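Local coordinates for glycerol-3-phosphate dehydrogenase [NAD(+)] (Dunaliella salina, PDB 6IUY), which probably interconverts sn-glycerol 3-phosphate and dihydroxyacetone phosphate using NAD, and carries a second, phosphatase-like domain that enables direct conversion of dihydroxyacetone phosphate to glycerol, at residues A[36-41]-A[200-205]; A[500-505]-A[578-583]; A[290-295]-A[328-333]; A[408-413]-A[516-521]. All blocks are in the same frame, centred on the assembly; numbering follows the deposited sequence.

Contact 1: residues A[36-41]-A[200-205]. With MG (magnesium ion), chain F.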
loop_
_atom_site.group_PDB
_atom_site.type_symbol
_atom_site.label_atom_id
_atom_site.label_comp_id
_atom_site.label_asym_id
_atom_site.label_seq_id
_atom_site.Cartn_x
_atom_site.Cartn_y
_atom_site.Cartn_z
ATOM N N ASP A 36 20.778 8.366 -26.341
ATOM C CA ASP A 36 20.555 8.488 -24.906
ATOM C C ASP A 36 21.362 9.645 -24.351
ATOM O O ASP A 36 20.983 10.259 -23.354
ATOM C CB ASP A 36 20.931 7.190 -24.191
ATOM C CG ASP A 36 20.089 6.015 -24.631
ATOM O OD1 ASP A 36 18.840 6.152 -24.656
ATOM O OD2 ASP A 36 20.681 4.961 -24.961
ATOM N N ALA A 37 22.493 9.924 -24.994
ATOM C CA ALA A 37 23.303 11.084 -24.651
ATOM C C ALA A 37 24.101 11.575 -25.863
ATOM O O ALA A 37 24.615 10.774 -26.636
ATOM C CB ALA A 37 24.234 10.756 -23.505
ATOM N N VAL A 38 24.191 12.896 -26.002
ATOM C CA VAL A 38 24.997 13.557 -27.027
ATOM C C VAL A 38 26.130 14.348 -26.358
ATOM O O VAL A 38 25.875 15.225 -25.519
ATOM C CB VAL A 38 24.136 14.516 -27.888
ATOM C CG1 VAL A 38 24.931 15.062 -29.056
ATOM C CG2 VAL A 38 22.882 13.810 -28.381
ATOM N N CYS A 39 27.377 14.045 -26.722
ATOM C CA CYS A 39 28.526 14.774 -26.176
ATOM C C CYS A 39 29.082 15.805 -27.166
ATOM O O CYS A 39 29.394 15.477 -28.316
ATOM C CB CYS A 39 29.619 13.795 -25.765
ATOM S SG CYS A 39 29.035 12.494 -24.664
ATOM N N PHE A 40 29.202 17.053 -26.723
ATOM C CA PHE A 40 29.666 18.105 -27.616
ATOM C C PHE A 40 31.087 18.532 -27.263
ATOM O O PHE A 40 31.398 18.783 -26.091
ATOM C CB PHE A 40 28.744 19.327 -27.565
ATOM C CG PHE A 40 27.437 19.145 -28.286
ATOM C CD1 PHE A 40 26.426 18.369 -27.738
ATOM C CD2 PHE A 40 27.201 19.785 -29.492
ATOM C CE1 PHE A 40 25.215 18.209 -28.395
ATOM C CE2 PHE A 40 25.995 19.631 -30.158
ATOM C CZ PHE A 40 24.998 18.842 -29.611
ATOM N N ASP A 41 31.937 18.631 -28.278
ATOM C CA ASP A 41 33.225 19.287 -28.111
ATOM C C ASP A 41 32.929 20.763 -27.974
ATOM O O ASP A 41 31.939 21.230 -28.523
ATOM C CB ASP A 41 34.153 19.017 -29.296
ATOM C CG ASP A 41 35.458 19.806 -29.218
ATOM O OD1 ASP A 41 36.200 19.682 -28.213
ATOM O OD2 ASP A 41 35.723 20.568 -30.164
ATOM N N ASN A 200 23.192 4.278 -26.248
ATOM C CA ASN A 200 23.593 5.008 -27.441
ATOM C C ASN A 200 24.126 6.388 -27.093
ATOM O O ASN A 200 23.359 7.265 -26.706
ATOM C CB ASN A 200 22.418 5.139 -28.409
ATOM C CG ASN A 200 21.745 3.817 -28.674
ATOM O OD1 ASN A 200 22.410 2.784 -28.781
ATOM N ND2 ASN A 200 20.416 3.832 -28.757
ATOM N N ILE A 201 25.437 6.567 -27.239
ATOM C CA ILE A 201 26.087 7.847 -26.957
ATOM C C ILE A 201 26.751 8.396 -28.224
ATOM O O ILE A 201 27.508 7.697 -28.890
ATOM C CB ILE A 201 27.146 7.717 -25.833
ATOM C CG1 ILE A 201 26.554 7.000 -24.615
ATOM C CG2 ILE A 201 27.667 9.085 -25.438
ATOM C CD1 ILE A 201 27.583 6.570 -23.596
ATOM N N ILE A 202 26.458 9.652 -28.540
ATOM C CA ILE A 202 26.898 10.276 -29.771
ATOM C C ILE A 202 28.023 11.242 -29.442
ATOM O O ILE A 202 27.970 11.900 -28.394
ATOM C CB ILE A 202 25.737 11.059 -30.474
ATOM C CG1 ILE A 202 24.457 10.215 -30.560
ATOM C CG2 ILE A 202 26.168 11.609 -31.844
ATOM C CD1 ILE A 202 24.616 8.868 -31.244
ATOM N N MET A 203 29.038 11.325 -30.311
ATOM C CA MET A 203 30.035 12.386 -30.181
ATOM C C MET A 203 29.873 13.398 -31.310
ATOM O O MET A 203 29.808 13.026 -32.488
ATOM C CB MET A 203 31.465 11.828 -30.168
ATOM C CG MET A 203 32.557 12.917 -30.018
ATOM S SD MET A 203 32.792 13.509 -28.315
ATOM C CE MET A 203 32.559 15.273 -28.494
ATOM N N VAL A 204 29.807 14.677 -30.947
ATOM C CA VAL A 204 29.713 15.748 -31.934
ATOM C C VAL A 204 30.890 16.700 -31.776
ATOM O O VAL A 204 31.057 17.294 -30.702
ATOM C CB VAL A 204 28.400 16.547 -31.798
ATOM C CG1 VAL A 204 28.238 17.495 -32.978
ATOM C CG2 VAL A 204 27.208 15.607 -31.698
ATOM N N GLY A 205 31.694 16.842 -32.835
ATOM C CA GLY A 205 32.863 17.715 -32.816
ATOM C C GLY A 205 33.591 17.933 -34.144
ATOM O O GLY A 205 33.214 17.387 -35.185
HETATM MG MG MG F . 37.315 21.370 -31.358
#
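The two central strands of the parallel sheet in the haloacid dehalogenase-like (HAD) domain meet here, Ala37 to Phe40 pairing in register with Ile201 to Val204 and delivering Asp41 to the magnesium site. Regular backbone bonds join them, Cys39 N to Ile202 O (2.8 Å) among them. At the start of the pair Asn200 O accepts from both Asp36 N and Ala37 N, while Asn200 N donates almost straight (179°) to Asp36 OD2, 2.9 Å away and met on its anti side. On one face of the sheet Val38 CG1 presses on Val204 CG2 at 3.5 Å, and Val204 CB lies over a face of the Phe40 ring. On the other, Met203 bends at its second and third torsions (chi2 79°), which brings its CE back to Cys39 O at 3.2 Å. Beyond the strands Asp41 divides its carboxylate: OD1 forms a salt bridge with Lys185, and OD2 binds magnesium at 2.1 Å beside Asp43 O and Asp206 OD1.

Contact 2: residues A[500-505]-A[578-583]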
loop_
_atom_site.group_PDB
_atom_site.type_symbol
_atom_site.label_atom_id
_atom_site.label_comp_id
_atom_site.label_asym_id
_atom_site.label_seq_id
_atom_site.Cartn_x
_atom_site.Cartn_y
_atom_site.Cartn_z
ATOM N N LYS A 500 0.284 -12.049 -6.914
ATOM C CA LYS A 500 1.364 -12.934 -6.540
ATOM C C LYS A 500 1.174 -14.318 -7.173
ATOM O O LYS A 500 2.149 -14.949 -7.573
ATOM C CB LYS A 500 1.478 -13.002 -5.013
ATOM C CG LYS A 500 1.825 -11.626 -4.400
ATOM C CD LYS A 500 2.084 -11.709 -2.896
ATOM C CE LYS A 500 2.306 -10.333 -2.282
ATOM N NZ LYS A 500 2.063 -10.396 -0.814
ATOM N N PHE A 501 -0.065 -14.772 -7.321
ATOM C CA PHE A 501 -0.308 -16.057 -7.986
ATOM C C PHE A 501 0.091 -16.064 -9.451
ATOM O O PHE A 501 0.334 -17.126 -10.015
ATOM C CB PHE A 501 -1.780 -16.466 -7.906
ATOM C CG PHE A 501 -2.142 -17.189 -6.652
ATOM C CD1 PHE A 501 -1.447 -16.960 -5.476
ATOM C CD2 PHE A 501 -3.172 -18.106 -6.650
ATOM C CE1 PHE A 501 -1.783 -17.626 -4.324
ATOM C CE2 PHE A 501 -3.518 -18.774 -5.488
ATOM C CZ PHE A 501 -2.824 -18.530 -4.332
ATOM N N ILE A 502 0.140 -14.892 -10.078
ATOM C CA ILE A 502 0.276 -14.852 -11.534
ATOM C C ILE A 502 1.549 -14.171 -11.991
ATOM O O ILE A 502 2.177 -14.618 -12.949
ATOM C CB ILE A 502 -0.944 -14.174 -12.168
ATOM C CG1 ILE A 502 -1.959 -15.255 -12.545
ATOM C CG2 ILE A 502 -0.544 -13.347 -13.362
ATOM C CD1 ILE A 502 -3.284 -14.721 -12.875
ATOM N N SER A 503 1.950 -13.112 -11.292
ATOM C CA SER A 503 3.235 -12.480 -11.565
ATOM C C SER A 503 3.943 -12.121 -10.258
ATOM O O SER A 503 3.754 -11.025 -9.723
ATOM C CB SER A 503 3.051 -11.235 -12.443
ATOM O OG SER A 503 1.966 -10.440 -11.995
ATOM N N PRO A 504 4.760 -13.055 -9.737
ATOM C CA PRO A 504 5.367 -12.904 -8.407
ATOM C C PRO A 504 6.388 -11.776 -8.350
ATOM O O PRO A 504 6.750 -11.340 -7.251
ATOM C CB PRO A 504 6.032 -14.268 -8.162
ATOM C CG PRO A 504 5.323 -15.221 -9.090
ATOM C CD PRO A 504 5.027 -14.385 -10.315
ATOM N N SER A 505 6.839 -11.314 -9.517
ATOM C CA SER A 505 7.697 -10.129 -9.612
ATOM C C SER A 505 7.103 -8.905 -8.918
ATOM O O SER A 505 7.835 -8.026 -8.465
ATOM C CB SER A 505 7.954 -9.775 -11.078
ATOM O OG SER A 505 6.835 -9.105 -11.648
ATOM N N ARG A 578 -8.104 -23.046 -12.747
ATOM C CA ARG A 578 -6.961 -23.382 -11.905
ATOM C C ARG A 578 -7.382 -23.937 -10.559
ATOM O O ARG A 578 -6.532 -24.180 -9.705
ATOM C CB ARG A 578 -6.075 -22.158 -11.658
ATOM C CG ARG A 578 -5.667 -21.382 -12.882
ATOM C CD ARG A 578 -4.319 -21.813 -13.415
ATOM N NE ARG A 578 -3.945 -20.970 -14.552
ATOM C CZ ARG A 578 -3.118 -19.930 -14.474
ATOM N NH1 ARG A 578 -2.555 -19.608 -13.316
ATOM N NH2 ARG A 578 -2.850 -19.209 -15.554
ATOM N N GLY A 579 -8.684 -24.102 -10.348
ATOM C CA GLY A 579 -9.190 -24.536 -9.050
ATOM C C GLY A 579 -8.897 -23.570 -7.906
ATOM O O GLY A 579 -8.589 -23.992 -6.800
ATOM N N TRP A 580 -8.994 -22.270 -8.159
ATOM C CA TRP A 580 -8.713 -21.289 -7.117
ATOM C C TRP A 580 -9.972 -20.625 -6.563
ATOM O O TRP A 580 -9.874 -19.593 -5.906
ATOM C CB TRP A 580 -7.783 -20.190 -7.627
ATOM C CG TRP A 580 -6.406 -20.616 -8.028
ATOM C CD1 TRP A 580 -5.771 -21.786 -7.709
ATOM C CD2 TRP A 580 -5.482 -19.859 -8.826
ATOM N NE1 TRP A 580 -4.507 -21.802 -8.263
ATOM C CE2 TRP A 580 -4.304 -20.634 -8.951
ATOM C CE3 TRP A 580 -5.536 -18.606 -9.445
ATOM C CZ2 TRP A 580 -3.190 -20.194 -9.672
ATOM C CZ3 TRP A 580 -4.423 -18.166 -10.171
ATOM C CH2 TRP A 580 -3.269 -18.959 -10.275
ATOM N N GLU A 581 -11.147 -21.192 -6.810
ATOM C CA GLU A 581 -12.374 -20.556 -6.323
ATOM C C GLU A 581 -12.334 -20.207 -4.835
ATOM O O GLU A 581 -12.825 -19.144 -4.445
ATOM C CB GLU A 581 -13.588 -21.434 -6.593
ATOM C CG GLU A 581 -14.105 -21.349 -8.010
ATOM C CD GLU A 581 -14.254 -22.719 -8.638
ATOM O OE1 GLU A 581 -13.474 -23.624 -8.249
ATOM O OE2 GLU A 581 -15.143 -22.890 -9.508
ATOM N N LEU A 582 -11.749 -21.070 -4.002
ATOM C CA LEU A 582 -11.714 -20.782 -2.565
ATOM C C LEU A 582 -10.485 -19.973 -2.147
ATOM O O LEU A 582 -10.445 -19.427 -1.047
ATOM C CB LEU A 582 -11.778 -22.071 -1.746
ATOM C CG LEU A 582 -12.913 -23.014 -2.144
ATOM C CD1 LEU A 582 -13.206 -24.012 -1.022
ATOM C CD2 LEU A 582 -14.146 -22.218 -2.506
ATOM N N GLU A 583 -9.487 -19.874 -3.016
ATOM C CA GLU A 583 -8.351 -19.025 -2.703
ATOM C C GLU A 583 -8.752 -17.561 -2.709
ATOM O O GLU A 583 -8.082 -16.726 -2.121
ATOM C CB GLU A 583 -7.207 -19.247 -3.689
ATOM C CG GLU A 583 -6.623 -20.652 -3.648
ATOM C CD GLU A 583 -6.046 -20.992 -2.298
ATOM O OE1 GLU A 583 -5.237 -20.191 -1.775
ATOM O OE2 GLU A 583 -6.412 -22.056 -1.752
#
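Trp580 turns its CG away from its own carbonyl carbon (chi1 -64°), and a second torsion of -17° sets the indole broadside to Phe501, whose ring comes in edge first. The pair is T-shaped: the phenyl edge meets the six-membered ring of Trp580, centroids 4.7 Å apart and planes at 74°. Phe501 CD2 does most of the touching; it stands over the middle of the indole and reaches Trp580 CE2 at 3.6 Å. The opposite face of the indole carries Arg578 CB, and Ile502 CG1 lies at its edge, 4.5 Å from Trp580 CZ3. The contact joins the end of helix 481-502 to the far end of helix 564-577, which finishes in a Schellman motif with Gly579 at positive phi; the loop after it carries Trp580. A glycine in place of Trp580 would probably open a gap between Phe501 and Arg578 CB and let the phenyl ring turn more freely. Farther round the phenyl ring, Glu583 OE1 sits near its plane, 3.9 Å from Phe501 CZ; that oxygen also takes a salt bridge from Lys497 on the same helix as Phe501. Phe584 adds a second edge-to-face partner to Phe501. Nearer the backbone, Phe501 CB rests 3.7 Å from Trp580 CH2.

Contact 3: residues A[290-295]-A[328-333]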
loop_
_atom_site.group_PDB
_atom_site.type_symbol
_atom_site.label_atom_id
_atom_site.label_comp_id
_atom_site.label_asym_id
_atom_site.label_seq_id
_atom_site.Cartn_x
_atom_site.Cartn_y
_atom_site.Cartn_z
ATOM N N PHE A 290 7.065 16.222 -30.190
ATOM C CA PHE A 290 5.728 15.782 -30.650
ATOM C C PHE A 290 5.154 16.602 -31.817
ATOM O O PHE A 290 5.297 17.830 -31.861
ATOM C CB PHE A 290 4.696 15.828 -29.508
ATOM C CG PHE A 290 5.085 15.034 -28.309
ATOM C CD1 PHE A 290 5.143 13.664 -28.374
ATOM C CD2 PHE A 290 5.368 15.663 -27.111
ATOM C CE1 PHE A 290 5.503 12.935 -27.283
ATOM C CE2 PHE A 290 5.725 14.935 -26.011
ATOM C CZ PHE A 290 5.797 13.573 -26.096
ATOM N N GLU A 291 4.477 15.914 -32.733
ATOM C CA GLU A 291 3.605 16.588 -33.699
ATOM C C GLU A 291 2.526 17.340 -32.934
ATOM O O GLU A 291 2.028 16.839 -31.926
ATOM C CB GLU A 291 2.971 15.588 -34.669
ATOM C CG GLU A 291 3.773 15.346 -35.935
ATOM C CD GLU A 291 4.049 16.637 -36.708
ATOM O OE1 GLU A 291 3.098 17.416 -36.950
ATOM O OE2 GLU A 291 5.226 16.884 -37.066
ATOM N N LYS A 292 2.173 18.537 -33.390
ATOM C CA LYS A 292 1.183 19.337 -32.680
ATOM C C LYS A 292 -0.183 18.671 -32.692
ATOM O O LYS A 292 -0.908 18.677 -31.692
ATOM C CB LYS A 292 1.067 20.740 -33.273
ATOM C CG LYS A 292 0.080 21.605 -32.505
ATOM C CD LYS A 292 -0.016 23.015 -33.067
ATOM C CE LYS A 292 -0.923 23.882 -32.208
ATOM N NZ LYS A 292 -0.936 25.306 -32.669
ATOM N N GLU A 293 -0.520 18.068 -33.823
ATOM C CA GLU A 293 -1.833 17.477 -33.991
ATOM C C GLU A 293 -1.936 16.042 -33.489
ATOM O O GLU A 293 -1.133 15.174 -33.851
ATOM C CB GLU A 293 -2.235 17.534 -35.460
ATOM C CG GLU A 293 -3.501 16.745 -35.768
ATOM C CD GLU A 293 -3.976 16.945 -37.207
ATOM O OE1 GLU A 293 -4.531 18.028 -37.482
ATOM O OE2 GLU A 293 -3.800 16.029 -38.045
ATOM N N VAL A 294 -2.964 15.779 -32.690
ATOM C CA VAL A 294 -3.188 14.433 -32.186
ATOM C C VAL A 294 -4.360 13.822 -32.906
ATOM O O VAL A 294 -5.419 14.427 -32.976
ATOM C CB VAL A 294 -3.494 14.424 -30.656
ATOM C CG1 VAL A 294 -3.687 13.008 -30.168
ATOM C CG2 VAL A 294 -2.404 15.092 -29.893
ATOM N N THR A 295 -4.210 12.594 -33.379
ATOM C CA THR A 295 -5.285 11.971 -34.111
ATOM C C THR A 295 -6.069 11.103 -33.140
ATOM O O THR A 295 -5.476 10.440 -32.290
ATOM C CB THR A 295 -4.724 11.155 -35.294
ATOM O OG1 THR A 295 -4.076 12.053 -36.194
ATOM C CG2 THR A 295 -5.798 10.451 -36.035
ATOM N N GLY A 328 -8.895 20.230 -27.174
ATOM C CA GLY A 328 -8.331 21.427 -27.806
ATOM C C GLY A 328 -8.542 21.572 -29.326
ATOM O O GLY A 328 -9.192 20.752 -29.998
ATOM N N GLU A 329 -7.970 22.620 -29.894
ATOM C CA GLU A 329 -8.087 22.812 -31.336
ATOM C C GLU A 329 -7.128 21.951 -32.160
ATOM O O GLU A 329 -7.203 21.959 -33.385
ATOM C CB GLU A 329 -7.893 24.283 -31.676
ATOM C CG GLU A 329 -8.921 25.167 -30.974
ATOM C CD GLU A 329 -8.796 26.611 -31.353
ATOM O OE1 GLU A 329 -8.113 26.893 -32.363
ATOM O OE2 GLU A 329 -9.376 27.461 -30.639
ATOM N N ASN A 330 -6.239 21.207 -31.500
ATOM C CA ASN A 330 -5.276 20.380 -32.223
ATOM C C ASN A 330 -5.596 18.891 -32.164
ATOM O O ASN A 330 -4.707 18.049 -32.269
ATOM C CB ASN A 330 -3.844 20.640 -31.711
ATOM C CG ASN A 330 -3.687 20.453 -30.195
ATOM O OD1 ASN A 330 -4.467 20.968 -29.396
ATOM N ND2 ASN A 330 -2.649 19.734 -29.803
ATOM N N VAL A 331 -6.877 18.568 -32.027
ATOM C CA VAL A 331 -7.323 17.184 -31.968
ATOM C C VAL A 331 -8.078 16.872 -33.248
ATOM O O VAL A 331 -8.973 17.617 -33.627
ATOM C CB VAL A 331 -8.225 16.927 -30.723
ATOM C CG1 VAL A 331 -8.952 15.592 -30.828
ATOM C CG2 VAL A 331 -7.399 16.992 -29.454
ATOM N N LYS A 332 -7.715 15.791 -33.927
ATOM C CA LYS A 332 -8.317 15.508 -35.220
ATOM C C LYS A 332 -8.893 14.114 -35.218
ATOM O O LYS A 332 -8.172 13.139 -35.049
ATOM C CB LYS A 332 -7.294 15.666 -36.356
ATOM C CG LYS A 332 -7.932 15.861 -37.749
ATOM C CD LYS A 332 -9.016 16.958 -37.690
ATOM C CE LYS A 332 -9.126 17.778 -38.970
ATOM N NZ LYS A 332 -8.670 19.192 -38.766
ATOM N N ALA A 333 -10.200 14.032 -35.421
ATOM C CA ALA A 333 -10.926 12.783 -35.309
ATOM C C ALA A 333 -11.098 12.115 -36.650
ATOM O O ALA A 333 -11.423 12.777 -37.632
ATOM C CB ALA A 333 -12.294 13.041 -34.702
#
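The flat amide of Asn330 holds Lys292 O in its own plane, ND2 giving it a nearly straight bond of 2.8 Å (178° at the hydrogen). At the acceptor the donor is tilted 22° from the carbonyl plane. Asn330 CG sits between its backbone N and carbonyl carbon (chi1 55°), which turns the amide back toward Lys292 O. Both ends of this bond have another partner on helix 266-282: ND2 also donates to Ala276 O, and Lys292 O also accepts from Thr279 OG1. The second flat group, the Glu293 carboxylate, lies broadside to the start of the Lys332 chain, its CD 3.7 Å from Lys332 CB. The charged ends stay apart, Glu293 OE1 being 4.5 Å from Lys332 NZ, too far for a salt bridge. Between these side chains the backbones pair in parallel, Val294 N to Asn330 O and Lys332 N to Val294 O (2.8 Å), once the type I turn Gly328 to Val331 has been made. Strands 293-297 and 331-334, with helix 307-315 between them, form a beta-alpha-beta unit of the NAD-binding Rossmann domain.

Contact 4: residues A[408-413]-A[516-521]. With NAD (nicotinamide-adenine-dinucleotide), chain C.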
loop_
_atom_site.group_PDB
_atom_site.type_symbol
_atom_site.label_atom_id
_atom_site.label_comp_id
_atom_site.label_asym_id
_atom_site.label_seq_id
_atom_site.Cartn_x
_atom_site.Cartn_y
_atom_site.Cartn_z
ATOM N N MET A 408 -2.070 3.910 -15.155
ATOM C CA MET A 408 -3.101 3.455 -14.213
ATOM C C MET A 408 -3.133 4.358 -12.996
ATOM O O MET A 408 -2.082 4.672 -12.434
ATOM C CB MET A 408 -2.836 2.023 -13.776
ATOM C CG MET A 408 -2.727 1.047 -14.910
ATOM S SD MET A 408 -4.349 0.478 -15.422
ATOM C CE MET A 408 -4.153 0.447 -17.216
ATOM N N GLY A 409 -4.318 4.810 -12.605
ATOM C CA GLY A 409 -4.430 5.710 -11.473
ATOM C C GLY A 409 -5.880 5.896 -11.066
ATOM O O GLY A 409 -6.790 5.392 -11.734
ATOM N N ALA A 410 -6.102 6.588 -9.955
ATOM C CA ALA A 410 -7.454 6.928 -9.528
ATOM C C ALA A 410 -7.959 8.047 -10.427
ATOM O O ALA A 410 -7.712 9.231 -10.159
ATOM C CB ALA A 410 -7.468 7.350 -8.063
ATOM N N ASN A 411 -8.631 7.679 -11.519
ATOM C CA ASN A 411 -8.870 8.639 -12.593
ATOM C C ASN A 411 -10.290 8.752 -13.143
ATOM O O ASN A 411 -10.445 8.737 -14.372
ATOM C CB ASN A 411 -7.978 8.322 -13.804
ATOM C CG ASN A 411 -6.492 8.323 -13.491
ATOM O OD1 ASN A 411 -5.989 9.159 -12.729
ATOM N ND2 ASN A 411 -5.769 7.400 -14.130
ATOM N N ILE A 412 -11.311 8.887 -12.307
ATOM C CA ILE A 412 -12.653 9.170 -12.841
ATOM C C ILE A 412 -12.618 10.326 -13.872
ATOM O O ILE A 412 -12.267 11.440 -13.532
ATOM C CB ILE A 412 -13.644 9.542 -11.719
ATOM C CG1 ILE A 412 -13.681 8.457 -10.631
ATOM C CG2 ILE A 412 -15.033 9.858 -12.308
ATOM C CD1 ILE A 412 -13.663 7.066 -11.157
ATOM N N ALA A 413 -12.992 10.055 -15.121
ATOM C CA ALA A 413 -12.717 10.966 -16.244
ATOM C C ALA A 413 -13.292 12.359 -16.114
ATOM O O ALA A 413 -12.577 13.358 -16.313
ATOM C CB ALA A 413 -13.221 10.349 -17.537
ATOM N N GLY A 516 -2.994 1.433 -7.201
ATOM C CA GLY A 516 -3.460 0.412 -6.276
ATOM C C GLY A 516 -4.582 0.893 -5.369
ATOM O O GLY A 516 -5.744 0.916 -5.773
ATOM N N VAL A 517 -4.246 1.280 -4.138
ATOM C CA VAL A 517 -5.275 1.673 -3.185
ATOM C C VAL A 517 -6.033 2.924 -3.624
ATOM O O VAL A 517 -7.234 3.022 -3.410
ATOM C CB VAL A 517 -4.690 1.922 -1.773
ATOM C CG1 VAL A 517 -5.803 2.227 -0.810
ATOM C CG2 VAL A 517 -3.967 0.698 -1.290
ATOM N N ALA A 518 -5.353 3.889 -4.235
ATOM C CA ALA A 518 -6.057 5.093 -4.653
ATOM C C ALA A 518 -7.200 4.760 -5.641
ATOM O O ALA A 518 -8.351 5.151 -5.442
ATOM C CB ALA A 518 -5.081 6.094 -5.265
ATOM N N ASP A 519 -6.887 4.009 -6.686
ATOM C CA ASP A 519 -7.877 3.670 -7.718
ATOM C C ASP A 519 -9.051 2.883 -7.130
ATOM O O ASP A 519 -10.207 3.124 -7.469
ATOM C CB ASP A 519 -7.210 2.862 -8.843
ATOM C CG ASP A 519 -8.059 2.800 -10.117
ATOM O OD1 ASP A 519 -9.143 3.438 -10.156
ATOM O OD2 ASP A 519 -7.632 2.115 -11.089
ATOM N N LEU A 520 -8.741 1.919 -6.270
ATOM C CA LEU A 520 -9.764 1.045 -5.704
ATOM C C LEU A 520 -10.803 1.849 -4.908
ATOM O O LEU A 520 -12.012 1.552 -4.926
ATOM C CB LEU A 520 -9.097 -0.015 -4.824
ATOM C CG LEU A 520 -9.978 -0.904 -3.961
ATOM C CD1 LEU A 520 -10.755 -1.878 -4.822
ATOM C CD2 LEU A 520 -9.131 -1.640 -2.954
ATOM N N ILE A 521 -10.321 2.893 -4.246
ATOM C CA ILE A 521 -11.141 3.738 -3.386
ATOM C C ILE A 521 -12.046 4.657 -4.210
ATOM O O ILE A 521 -13.276 4.646 -4.052
ATOM C CB ILE A 521 -10.248 4.582 -2.452
ATOM C CG1 ILE A 521 -9.561 3.673 -1.427
ATOM C CG2 ILE A 521 -11.058 5.671 -1.741
ATOM C CD1 ILE A 521 -8.633 4.425 -0.443
HETATM P PA NAD C . -16.553 4.480 -22.483
HETATM O O1A NAD C . -16.914 5.907 -22.436
HETATM O O2A NAD C . -16.897 3.704 -21.219
HETATM O O5B NAD C . -17.320 3.732 -23.710
HETATM C C5B NAD C . -17.769 4.484 -24.847
HETATM C C4B NAD C . -16.989 4.039 -26.110
HETATM O O4B NAD C . -17.313 2.814 -26.421
HETATM C C3B NAD C . -17.443 4.877 -27.309
HETATM O O3B NAD C . -16.541 5.822 -27.659
HETATM C C2B NAD C . -17.606 3.852 -28.448
HETATM O O2B NAD C . -16.945 4.397 -29.674
HETATM C C1B NAD C . -17.029 2.791 -27.997
HETATM N N9A NAD C . -17.596 1.659 -28.596
HETATM C C8A NAD C . -18.881 1.234 -28.560
HETATM N N7A NAD C . -18.949 0.097 -29.287
HETATM C C5A NAD C . -17.717 -0.174 -29.793
HETATM C C6A NAD C . -17.235 -1.184 -30.607
HETATM N N6A NAD C . -17.984 -2.263 -31.154
HETATM N N1A NAD C . -15.939 -1.215 -30.942
HETATM C C2A NAD C . -15.105 -0.236 -30.488
HETATM N N3A NAD C . -15.573 0.761 -29.704
HETATM C C4A NAD C . -16.880 0.786 -29.359
HETATM O O3 NAD C . -14.973 4.389 -22.752
HETATM P PN NAD C . -13.797 5.008 -21.855
HETATM O O1N NAD C . -14.357 5.892 -20.754
HETATM O O2N NAD C . -12.839 5.812 -22.704
HETATM O O5D NAD C . -13.077 3.796 -21.145
HETATM C C5D NAD C . -12.288 2.878 -21.878
HETATM C C4D NAD C . -11.265 2.278 -20.904
HETATM O O4D NAD C . -10.815 3.206 -20.080
HETATM C C3D NAD C . -11.963 1.247 -20.041
HETATM O O3D NAD C . -11.210 0.135 -19.998
HETATM C C2D NAD C . -12.056 1.897 -18.632
HETATM O O2D NAD C . -12.109 0.795 -17.636
HETATM C C1D NAD C . -10.988 2.641 -18.568
HETATM N N1N NAD C . -11.070 3.778 -17.674
HETATM C C2N NAD C . -12.185 4.587 -17.605
HETATM C C3N NAD C . -12.214 5.672 -16.731
HETATM C C7N NAD C . -13.492 6.536 -16.665
HETATM O O7N NAD C . -13.668 7.302 -15.738
HETATM N N7N NAD C . -14.454 6.425 -17.733
HETATM C C4N NAD C . -11.134 5.962 -15.925
HETATM C C5N NAD C . -10.001 5.173 -16.009
HETATM C C6N NAD C . -9.980 4.094 -16.893
#
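The loop after strand 404-408 runs so close to helix 514-526 that Ala410 CA lies 3.8 Å from Asp519 CA, although no hydrogen bond joins the two segments. The methyl of Ala410 fits onto the helix surface, its CB 3.5 Å from Ala518 O and 3.9 Å from Ala518 CB. Beside it, Asp519 extends its carboxylate away from its backbone N (chi1 -164°) to meet Gly409 O, which stands over the flat group, nearest Asp519 CG at 3.3 Å. All three oxygens are acceptors and cannot bond one another; the approach is consistent with a shared cation, for Lys380 NZ forms a salt bridge with Asp519 OD2 and a weak hydrogen bond with Gly409 O. A leucine in place of Asp519 would probably leave Lys380, which binds dihydroxyacetone phosphate, without its charge mate and freer to move. Asp519 OD1 also has a long, weak ion pair with Lys464 of the same pocket. The loop then reaches the cofactor: Ala413 N donates to the carboxamide oxygen O7N of NAD at 2.9 Å, and Asn411 O comes 3.3 Å from NAD C4N. Helices 454-477 and 481-502 pack against Leu520 of helix 514-526, while Asn482 of the second subunit binds Ile412 N and Ala485 of that subunit packs on Ala410.

From the N terminus, contact 1 comes first, closing a loop of 158 residues within the phosphatase-like domain. Contact 3 follows in series with a much shorter closure, pairing neighbouring strands at one border of the second sheet. Contact 4 then runs from the end of strand 404-408 to helix 514-526, tying the NAD-binding part to the helical C-terminal part. Contact 2 opens inside that span, at the end of helix 481-502, and closes beyond it after helix 564-577, so contacts 4 and 2 cross. Their centres are about 23 Å apart, whereas those of contacts 1 and 2 lie about 48 Å apart, on opposite sides of the chain's centre.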